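Local coordinates for protein esterase (uncultured bacterium pCosCE1, PDB 7ATL) that hydrolyses carboxylic esters as a family VIII carboxylesterase of beta-lactamase-like fold and also shows promiscuous acyltransferase activity, at residues G203-G208 / D270-L275; D122-Q127 / I138-E143; S7-V12 / V38-A43. One frame throughout, in Å; residues are numbered along the deposited sequence.

How the contacts relate
Contact 3 (7-12 with 38-43) is a buried, apolar helix-on-sheet packing at strand 37-44, one of the two outermost strands of the sheet, with no hydrogen bond between its segments. Contact 1 (203-208 with 270-275) is partly buried and polar: carboxylates at a helix start bind a loop. Its helix 271-283 packs on strand 27-34, the neighbour of contact 3's strand 37-44 in the sheet, and the two contacts touch where L275 CD2 meets V38 CG2 at 3.8 Å. Contact 2 (122-127 with 138-143), on the opposite side of the chain's centre from both, is also buried, yet joins two loops through carboxylates and includes a tyrosine of the probable catalytic set.

Contact 1 (G203-G208 / D270-L275); sequences GLRNTG and DADDVL
The carboxylate of D273 takes hold of the loop 203-208 with both oxygens. OD1 accepts from the backbone N of R205 at 2.8 Å, on its syn side. OD2 receives two donors: the backbone N of N206 on its syn lone pair, at 2.7 Å, and OG1 of T207 on its anti lone pair. Three consecutive loop residues are thereby tied to one side chain, which fixes the rotation of the carboxylate and should favour its ionised form. T207 OG1 also accepts a hydrogen bond from a water that donates to D270 O as well.

A second set of charges surrounds R205. Its chain runs extended from CG to NE, laying the guanidinium beside the helix start, where NE forms a salt bridge with D270 OD2 at 2.7 Å. The two planes stand 56° apart, and the bond is bent (136° at the hydrogen). NH1 reaches D272 OD2 at 3.3 Å in a longer salt bridge, and a water in the guanidinium plane links the same two atoms; D272 OD1 is paired with R57. D270 has a further task as N-cap of helix 271-283: with CG held between backbone N and carbonyl carbon (chi1 66°), its OD1 accepts from D273 N at 2.9 Å, so the residue that binds R205 also positions D273.

Packing is modest. L204 CD2 lies 3.8 Å from D273 CB. Beyond the contact, Y70 of helix 67-80 touches L204, T207 and D273, while A271 and L275 turn to strands 27-34 and 355-361 of the central sheet.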
loop_
_atom_site.group_PDB
_atom_site.type_symbol
_atom_site.label_atom_id
_atom_site.label_comp_id
_atom_site.label_asym_id
_atom_site.label_seq_id
_atom_site.Cartn_x
_atom_site.Cartn_y
_atom_site.Cartn_z
ATOM N N GLY A 203 -8.802 -1.717 -16.884
ATOM C CA GLY A 203 -8.275 -0.851 -17.959
ATOM C C GLY A 203 -7.127 0.056 -17.514
ATOM O O GLY A 203 -6.959 1.137 -18.107
ATOM N N LEU A 204 -6.312 -0.365 -16.549
ATOM C CA LEU A 204 -5.208 0.474 -16.005
ATOM C C LEU A 204 -4.214 0.775 -17.133
ATOM O O LEU A 204 -3.964 -0.115 -17.941
ATOM C CB LEU A 204 -4.523 -0.273 -14.850
ATOM C CG LEU A 204 -5.402 -0.664 -13.652
ATOM C CD1 LEU A 204 -4.544 -1.210 -12.529
ATOM C CD2 LEU A 204 -6.234 0.500 -13.143
ATOM N N ARG A 205 -3.636 1.970 -17.178
ATOM C CA ARG A 205 -2.746 2.362 -18.307
ATOM C C ARG A 205 -1.269 2.115 -17.966
ATOM O O ARG A 205 -0.485 1.898 -18.917
ATOM C CB ARG A 205 -2.967 3.818 -18.746
ATOM C CG ARG A 205 -3.092 4.830 -17.615
ATOM C CD ARG A 205 -3.173 6.260 -18.122
ATOM N NE ARG A 205 -2.993 7.218 -17.038
ATOM C CZ ARG A 205 -3.122 8.534 -17.168
ATOM N NH1 ARG A 205 -2.919 9.328 -16.129
ATOM N NH2 ARG A 205 -3.453 9.056 -18.337
ATOM N N ASN A 206 -0.869 2.169 -16.689
ATOM C CA ASN A 206 0.567 2.339 -16.371
ATOM C C ASN A 206 0.908 1.857 -14.958
ATOM O O ASN A 206 1.555 2.610 -14.204
ATOM C CB ASN A 206 0.951 3.800 -16.609
ATOM C CG ASN A 206 2.446 4.004 -16.624
ATOM O OD1 ASN A 206 2.914 5.046 -16.183
ATOM N ND2 ASN A 206 3.184 3.005 -17.095
ATOM N N THR A 207 0.582 0.608 -14.626
ATOM C CA THR A 207 0.846 0.067 -13.276
ATOM C C THR A 207 1.386 -1.359 -13.398
ATOM O O THR A 207 0.786 -2.165 -14.125
ATOM C CB THR A 207 -0.412 0.206 -12.412
ATOM O OG1 THR A 207 -0.612 1.604 -12.162
ATOM C CG2 THR A 207 -0.323 -0.576 -11.115
ATOM N N GLY A 208 2.470 -1.655 -12.683
ATOM C CA GLY A 208 3.112 -2.977 -12.712
ATOM C C GLY A 208 4.217 -3.048 -11.687
ATOM O O GLY A 208 4.136 -2.292 -10.694
ATOM N N ASP A 270 0.642 5.162 -11.626
ATOM C CA ASP A 270 0.188 6.574 -11.603
ATOM C C ASP A 270 -1.044 6.681 -10.715
ATOM O O ASP A 270 -1.623 5.660 -10.373
ATOM C CB ASP A 270 0.003 7.131 -13.016
ATOM C CG ASP A 270 -1.105 6.487 -13.810
ATOM O OD1 ASP A 270 -1.892 5.753 -13.188
ATOM O OD2 ASP A 270 -1.169 6.737 -15.049
ATOM N N ALA A 271 -1.388 7.904 -10.344
ATOM C CA ALA A 271 -2.501 8.245 -9.438
ATOM C C ALA A 271 -3.835 7.766 -10.038
ATOM O O ALA A 271 -4.626 7.173 -9.290
ATOM C CB ALA A 271 -2.467 9.731 -9.171
ATOM N N ASP A 272 -4.068 7.959 -11.339
ATOM C CA ASP A 272 -5.365 7.615 -11.987
ATOM C C ASP A 272 -5.609 6.113 -11.925
ATOM O O ASP A 272 -6.798 5.732 -11.836
ATOM C CB ASP A 272 -5.463 8.093 -13.437
ATOM C CG ASP A 272 -5.757 9.577 -13.469
ATOM O OD1 ASP A 272 -6.906 9.914 -13.253
ATOM O OD2 ASP A 272 -4.806 10.383 -13.591
ATOM N N ASP A 273 -4.558 5.294 -12.020
ATOM C CA ASP A 273 -4.700 3.820 -11.905
ATOM C C ASP A 273 -5.109 3.540 -10.456
ATOM O O ASP A 273 -6.034 2.786 -10.255
ATOM C CB ASP A 273 -3.464 3.056 -12.395
ATOM C CG ASP A 273 -3.290 2.913 -13.912
ATOM O OD1 ASP A 273 -4.254 3.142 -14.679
ATOM O OD2 ASP A 273 -2.177 2.558 -14.321
ATOM N N VAL A 274 -4.536 4.227 -9.477
ATOM C CA VAL A 274 -4.876 4.001 -8.041
ATOM C C VAL A 274 -6.332 4.414 -7.793
ATOM O O VAL A 274 -7.010 3.746 -6.990
ATOM C CB VAL A 274 -3.893 4.749 -7.120
ATOM C CG1 VAL A 274 -4.281 4.674 -5.647
ATOM C CG2 VAL A 274 -2.470 4.252 -7.329
ATOM N N LEU A 275 -6.804 5.472 -8.449
ATOM C CA LEU A 275 -8.181 5.976 -8.242
ATOM C C LEU A 275 -9.171 4.948 -8.787
ATOM O O LEU A 275 -10.217 4.763 -8.143
ATOM C CB LEU A 275 -8.365 7.328 -8.930
ATOM C CG LEU A 275 -9.768 7.917 -8.775
ATOM C CD1 LEU A 275 -10.179 7.982 -7.312
ATOM C CD2 LEU A 275 -9.843 9.298 -9.387
HETATM O O HOH W 1 -2.318 9.404 -13.534
HETATM O O HOH W 2 -1.183 2.680 -9.775
#

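Contact 2 (D122-Q127 / I138-E143); sequences DYRLSQ and IKDGME. With EDO (1,2-ethanediol), chain F.
R124 and L125 present their backbone N-H groups to the carboxylate of D140, in a region that carries Y123, the tyrosine of an SxxK-type pattern with S65 and K68, consistent with the active site of the beta-lactamase-like fold. OD1 of D140 accepts from R124 N through its syn lone pair at 2.9 Å, and OD2 receives a weaker, bent bond from L125 N. The same carboxylate approaches Y123 at the ring edge, where CD1 lies 3.3 Å from OD1 and the planes are turned 76° apart. A water accepts from Y123 OH and donates to D140 O, adding a bridge between the loops; the hydroxyl is also hydrogen-bonded to K68 NZ.

Around this centre, the guanidinium of R124 has two acidic partners. NH1 makes a salt bridge to E143 OE1 at 2.7 Å, with the carboxylate inclined to the guanidinium, and NH2 is paired with E248 of strand 246-249. A bend at chi3 (125°) swings the guanidinium toward E143. Nearer the backbone, with CG anti to N, the aliphatic part of R124 passes the carbonyl of I138, its CD 3.0 Å from I138 O. L125 CD2 makes a looser apolar contact with M142 CE.

E143 in turn positions D140: its OE1 accepts from D140 N in a nearly straight bond (171°), and OE2 from G141 N at 2.9 Å. The residue bound to R124 thus also holds the turn from which D140 projects. Over one guanidinium face lies a 1,2-ethanediol, probably from the crystallisation liquor, whose O1 accepts from K139 NZ at 2.7 Å.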
loop_
_atom_site.group_PDB
_atom_site.type_symbol
_atom_site.label_atom_id
_atom_site.label_comp_id
_atom_site.label_asym_id
_atom_site.label_seq_id
_atom_site.Cartn_x
_atom_site.Cartn_y
_atom_site.Cartn_z
ATOM N N ASP A 122 5.964 -10.795 10.239
ATOM C CA ASP A 122 6.545 -9.490 10.633
ATOM C C ASP A 122 7.094 -8.788 9.383
ATOM O O ASP A 122 6.880 -9.265 8.257
ATOM C CB ASP A 122 7.605 -9.673 11.731
ATOM C CG ASP A 122 7.751 -8.495 12.689
ATOM O OD1 ASP A 122 7.107 -7.437 12.440
ATOM O OD2 ASP A 122 8.531 -8.626 13.670
ATOM N N TYR A 123 7.710 -7.637 9.586
ATOM C CA TYR A 123 8.534 -6.926 8.589
ATOM C C TYR A 123 9.916 -6.760 9.216
ATOM O O TYR A 123 9.956 -6.543 10.439
ATOM C CB TYR A 123 7.915 -5.569 8.261
ATOM C CG TYR A 123 7.211 -5.460 6.935
ATOM C CD1 TYR A 123 7.786 -5.934 5.761
ATOM C CD2 TYR A 123 6.000 -4.786 6.836
ATOM C CE1 TYR A 123 7.145 -5.796 4.539
ATOM C CE2 TYR A 123 5.356 -4.626 5.619
ATOM C CZ TYR A 123 5.925 -5.142 4.476
ATOM O OH TYR A 123 5.275 -4.995 3.295
ATOM N N ARG A 124 10.975 -6.884 8.423
ATOM C CA ARG A 124 12.368 -6.679 8.869
ATOM C C ARG A 124 12.500 -5.239 9.357
ATOM O O ARG A 124 13.270 -5.009 10.324
ATOM C CB ARG A 124 13.321 -6.978 7.710
ATOM C CG ARG A 124 14.802 -6.999 8.058
ATOM C CD ARG A 124 15.597 -7.267 6.791
ATOM N NE ARG A 124 16.589 -6.216 6.613
ATOM C CZ ARG A 124 16.728 -5.426 5.551
ATOM N NH1 ARG A 124 15.941 -5.532 4.495
ATOM N NH2 ARG A 124 17.697 -4.530 5.539
ATOM N N LEU A 125 11.761 -4.312 8.739
ATOM C CA LEU A 125 11.815 -2.868 9.104
ATOM C C LEU A 125 11.117 -2.626 10.449
ATOM O O LEU A 125 11.365 -1.541 11.029
ATOM C CB LEU A 125 11.254 -1.993 7.981
ATOM C CG LEU A 125 9.844 -2.303 7.479
ATOM C CD1 LEU A 125 8.783 -2.031 8.529
ATOM C CD2 LEU A 125 9.534 -1.493 6.242
ATOM N N SER A 126 10.306 -3.577 10.945
ATOM C CA SER A 126 9.695 -3.537 12.301
ATOM C C SER A 126 10.626 -4.164 13.335
ATOM O O SER A 126 10.227 -4.158 14.520
ATOM C CB SER A 126 8.386 -4.244 12.376
ATOM O OG SER A 126 7.537 -3.811 11.346
ATOM N N GLN A 127 11.770 -4.726 12.910
ATOM C CA GLN A 127 12.690 -5.453 13.819
ATOM C C GLN A 127 13.928 -4.603 14.045
ATOM O O GLN A 127 14.338 -3.883 13.149
ATOM C CB GLN A 127 12.999 -6.835 13.259
ATOM C CG GLN A 127 11.834 -7.805 13.418
ATOM C CD GLN A 127 12.189 -9.180 12.909
ATOM O OE1 GLN A 127 13.327 -9.473 12.515
ATOM N NE2 GLN A 127 11.190 -10.039 12.899
ATOM N N ILE A 138 16.103 -11.940 5.116
ATOM C CA ILE A 138 14.754 -11.707 4.554
ATOM C C ILE A 138 14.694 -10.267 4.021
ATOM O O ILE A 138 15.179 -9.342 4.691
ATOM C CB ILE A 138 13.706 -12.014 5.638
ATOM C CG1 ILE A 138 13.699 -13.511 5.948
ATOM C CG2 ILE A 138 12.325 -11.509 5.254
ATOM C CD1 ILE A 138 13.147 -13.839 7.300
ATOM N N LYS A 139 14.107 -10.093 2.843
ATOM C CA LYS A 139 13.937 -8.780 2.183
ATOM C C LYS A 139 12.488 -8.309 2.338
ATOM O O LYS A 139 11.566 -9.135 2.311
ATOM C CB LYS A 139 14.385 -8.908 0.725
ATOM C CG LYS A 139 15.820 -9.401 0.549
ATOM C CD LYS A 139 16.867 -8.487 1.183
ATOM C CE LYS A 139 18.173 -9.174 1.527
ATOM N NZ LYS A 139 18.916 -8.376 2.524
ATOM N N ASP A 140 12.298 -7.007 2.497
ATOM C CA ASP A 140 10.956 -6.403 2.703
ATOM C C ASP A 140 10.335 -6.004 1.364
ATOM O O ASP A 140 9.170 -5.598 1.397
ATOM C CB ASP A 140 11.036 -5.215 3.666
ATOM C CG ASP A 140 11.222 -5.587 5.131
ATOM O OD1 ASP A 140 10.929 -6.771 5.501
ATOM O OD2 ASP A 140 11.612 -4.663 5.919
ATOM N N GLY A 141 11.064 -6.098 0.246
ATOM C CA GLY A 141 10.535 -5.804 -1.102
ATOM C C GLY A 141 10.996 -4.469 -1.693
ATOM O O GLY A 141 10.654 -4.207 -2.857
ATOM N N MET A 142 11.768 -3.640 -0.983
ATOM C CA MET A 142 12.117 -2.264 -1.464
ATOM C C MET A 142 13.627 -2.057 -1.657
ATOM O O MET A 142 14.011 -1.002 -2.212
ATOM C CB MET A 142 11.555 -1.227 -0.492
ATOM C CG MET A 142 10.027 -1.175 -0.569
ATOM S SD MET A 142 9.292 -0.322 0.837
ATOM C CE MET A 142 9.455 -1.598 2.083
ATOM N N GLU A 143 14.433 -3.059 -1.299
ATOM C CA GLU A 143 15.916 -3.005 -1.264
ATOM C C GLU A 143 16.496 -3.871 -2.388
ATOM O O GLU A 143 15.740 -4.647 -2.997
ATOM C CB GLU A 143 16.433 -3.474 0.100
ATOM C CG GLU A 143 16.243 -4.967 0.369
ATOM C CD GLU A 143 14.852 -5.282 0.891
ATOM O OE1 GLU A 143 14.673 -5.199 2.112
ATOM O OE2 GLU A 143 13.935 -5.551 0.066
HETATM C C1 EDO F . 19.138 -8.752 5.728
HETATM O O1 EDO F . 17.916 -8.776 4.973
HETATM C C2 EDO F . 19.238 -7.649 6.720
HETATM O O2 EDO F . 20.471 -7.551 7.392
HETATM O O HOH W 3 6.473 -5.851 1.186
#

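Contact 3 (S7-V12 / V38-A43); sequences SLAKRV and VIYANA
V12 meets the aromatic ring of Y40 from above one face in a CH-pi contact: CB lies 4.2 Å from the ring centroid, 22° off the normal, and CG1 comes down to 3.2 Å from CE2. With CG anti to its backbone N (chi1 177°), Y40 extends toward helix 3-21, and its ring meets the backbone side of A9 as well, CA lying 3.6 Å from CE1 with the A9 CB beside CD1.

Aliphatic packing continues along the helix. L8 directs CD2 to I39 CD1 at 3.4 Å, the two side chains meeting at about a right angle, and the same methyl rests 3.9 Å from Y40 CB. I39 and Y40 form a classic beta bulge, both facing I32 of the adjoining strand 27-34, which is consistent with L8 touching the two of them. Here the N-terminal helix lies over 37-44, an edge strand of the antiparallel sheet, the axes of 7-12 and 40-43 passing 9.5 Å apart at a crossing angle of -31°.

No hydrogen bond joins the two segments; the polar bonds near the ring are weak. N42 ND2 donates weakly to Y40 OH, and that hydroxyl has another weak hydrogen bond with Q13 OE1. The C-terminal helix 372-381 joins the packing, with I376 and A379 against V12.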
loop_
_atom_site.group_PDB
_atom_site.type_symbol
_atom_site.label_atom_id
_atom_site.label_comp_id
_atom_site.label_asym_id
_atom_site.label_seq_id
_atom_site.Cartn_x
_atom_site.Cartn_y
_atom_site.Cartn_z
ATOM N N SER A 7 -14.439 25.677 -4.822
ATOM C CA SER A 7 -14.182 25.983 -3.396
ATOM C C SER A 7 -13.223 24.929 -2.810
ATOM O O SER A 7 -12.356 25.275 -1.997
ATOM C CB SER A 7 -15.483 26.007 -2.660
ATOM O OG SER A 7 -15.422 26.960 -1.633
ATOM N N LEU A 8 -13.412 23.670 -3.216
ATOM C CA LEU A 8 -12.590 22.502 -2.823
ATOM C C LEU A 8 -11.196 22.666 -3.430
ATOM O O LEU A 8 -10.194 22.631 -2.670
ATOM C CB LEU A 8 -13.291 21.247 -3.351
ATOM C CG LEU A 8 -12.551 19.929 -3.152
ATOM C CD1 LEU A 8 -12.920 19.300 -1.821
ATOM C CD2 LEU A 8 -12.874 18.981 -4.288
ATOM N N ALA A 9 -11.156 22.839 -4.752
ATOM C CA ALA A 9 -9.930 23.149 -5.519
ATOM C C ALA A 9 -9.112 24.224 -4.770
ATOM O O ALA A 9 -7.905 24.016 -4.549
ATOM C CB ALA A 9 -10.294 23.533 -6.937
ATOM N N LYS A 10 -9.760 25.297 -4.325
ATOM C CA LYS A 10 -9.146 26.381 -3.517
ATOM C C LYS A 10 -8.410 25.725 -2.339
ATOM O O LYS A 10 -7.178 25.853 -2.287
ATOM C CB LYS A 10 -10.236 27.391 -3.105
ATOM C CG LYS A 10 -9.798 28.649 -2.349
ATOM C CD LYS A 10 -8.648 29.440 -2.977
ATOM C CE LYS A 10 -8.838 29.789 -4.443
ATOM N NZ LYS A 10 -9.921 30.779 -4.653
ATOM N N ARG A 11 -9.135 25.015 -1.463
ATOM C CA ARG A 11 -8.633 24.505 -0.154
ATOM C C ARG A 11 -7.477 23.525 -0.384
ATOM O O ARG A 11 -6.422 23.666 0.283
ATOM C CB ARG A 11 -9.757 23.817 0.632
ATOM C CG ARG A 11 -10.827 24.754 1.175
ATOM C CD ARG A 11 -11.773 24.054 2.133
ATOM N NE ARG A 11 -12.481 22.910 1.541
ATOM C CZ ARG A 11 -13.589 22.960 0.792
ATOM N NH1 ARG A 11 -14.163 24.112 0.490
ATOM N NH2 ARG A 11 -14.116 21.840 0.324
ATOM N N VAL A 12 -7.663 22.590 -1.319
ATOM C CA VAL A 12 -6.714 21.472 -1.593
ATOM C C VAL A 12 -5.427 22.043 -2.195
ATOM O O VAL A 12 -4.347 21.789 -1.611
ATOM C CB VAL A 12 -7.352 20.409 -2.502
ATOM C CG1 VAL A 12 -6.340 19.375 -2.959
ATOM C CG2 VAL A 12 -8.521 19.743 -1.802
ATOM N N VAL A 38 -14.347 12.483 -11.309
ATOM C CA VAL A 38 -13.163 13.251 -10.849
ATOM C C VAL A 38 -13.628 14.703 -10.653
ATOM O O VAL A 38 -13.871 15.382 -11.640
ATOM C CB VAL A 38 -12.008 13.078 -11.860
ATOM C CG1 VAL A 38 -10.881 14.087 -11.672
ATOM C CG2 VAL A 38 -11.452 11.665 -11.858
ATOM N N ILE A 39 -13.807 15.148 -9.413
ATOM C CA ILE A 39 -14.165 16.561 -9.088
ATOM C C ILE A 39 -12.891 17.402 -8.900
ATOM O O ILE A 39 -12.994 18.620 -8.990
ATOM C CB ILE A 39 -15.092 16.637 -7.858
ATOM C CG1 ILE A 39 -14.398 16.152 -6.582
ATOM C CG2 ILE A 39 -16.386 15.872 -8.092
ATOM C CD1 ILE A 39 -15.066 16.585 -5.301
ATOM N N TYR A 40 -11.730 16.803 -8.644
ATOM C CA TYR A 40 -10.438 17.529 -8.502
ATOM C C TYR A 40 -9.271 16.633 -8.952
ATOM O O TYR A 40 -9.207 15.467 -8.522
ATOM C CB TYR A 40 -10.249 17.994 -7.057
ATOM C CG TYR A 40 -8.930 18.671 -6.782
ATOM C CD1 TYR A 40 -8.780 20.034 -6.962
ATOM C CD2 TYR A 40 -7.820 17.955 -6.347
ATOM C CE1 TYR A 40 -7.578 20.678 -6.698
ATOM C CE2 TYR A 40 -6.600 18.579 -6.091
ATOM C CZ TYR A 40 -6.481 19.951 -6.267
ATOM O OH TYR A 40 -5.308 20.598 -6.022
ATOM N N ALA A 41 -8.369 17.177 -9.780
ATOM C CA ALA A 41 -7.143 16.509 -10.285
ATOM C C ALA A 41 -6.007 17.527 -10.371
ATOM O O ALA A 41 -6.157 18.471 -11.141
ATOM C CB ALA A 41 -7.388 15.913 -11.649
ATOM N N ASN A 42 -4.894 17.333 -9.664
ATOM C CA ASN A 42 -3.816 18.354 -9.680
ATOM C C ASN A 42 -2.435 17.751 -9.423
ATOM O O ASN A 42 -2.257 17.105 -8.390
ATOM C CB ASN A 42 -4.111 19.469 -8.681
ATOM C CG ASN A 42 -3.304 20.704 -8.996
ATOM O OD1 ASN A 42 -3.118 21.044 -10.164
ATOM N ND2 ASN A 42 -2.794 21.349 -7.965
ATOM N N ALA A 43 -1.490 18.030 -10.326
ATOM C CA ALA A 43 -0.031 17.818 -10.159
ATOM C C ALA A 43 0.590 19.105 -9.618
ATOM O O ALA A 43 0.352 20.131 -10.229
ATOM C CB ALA A 43 0.566 17.446 -11.489
#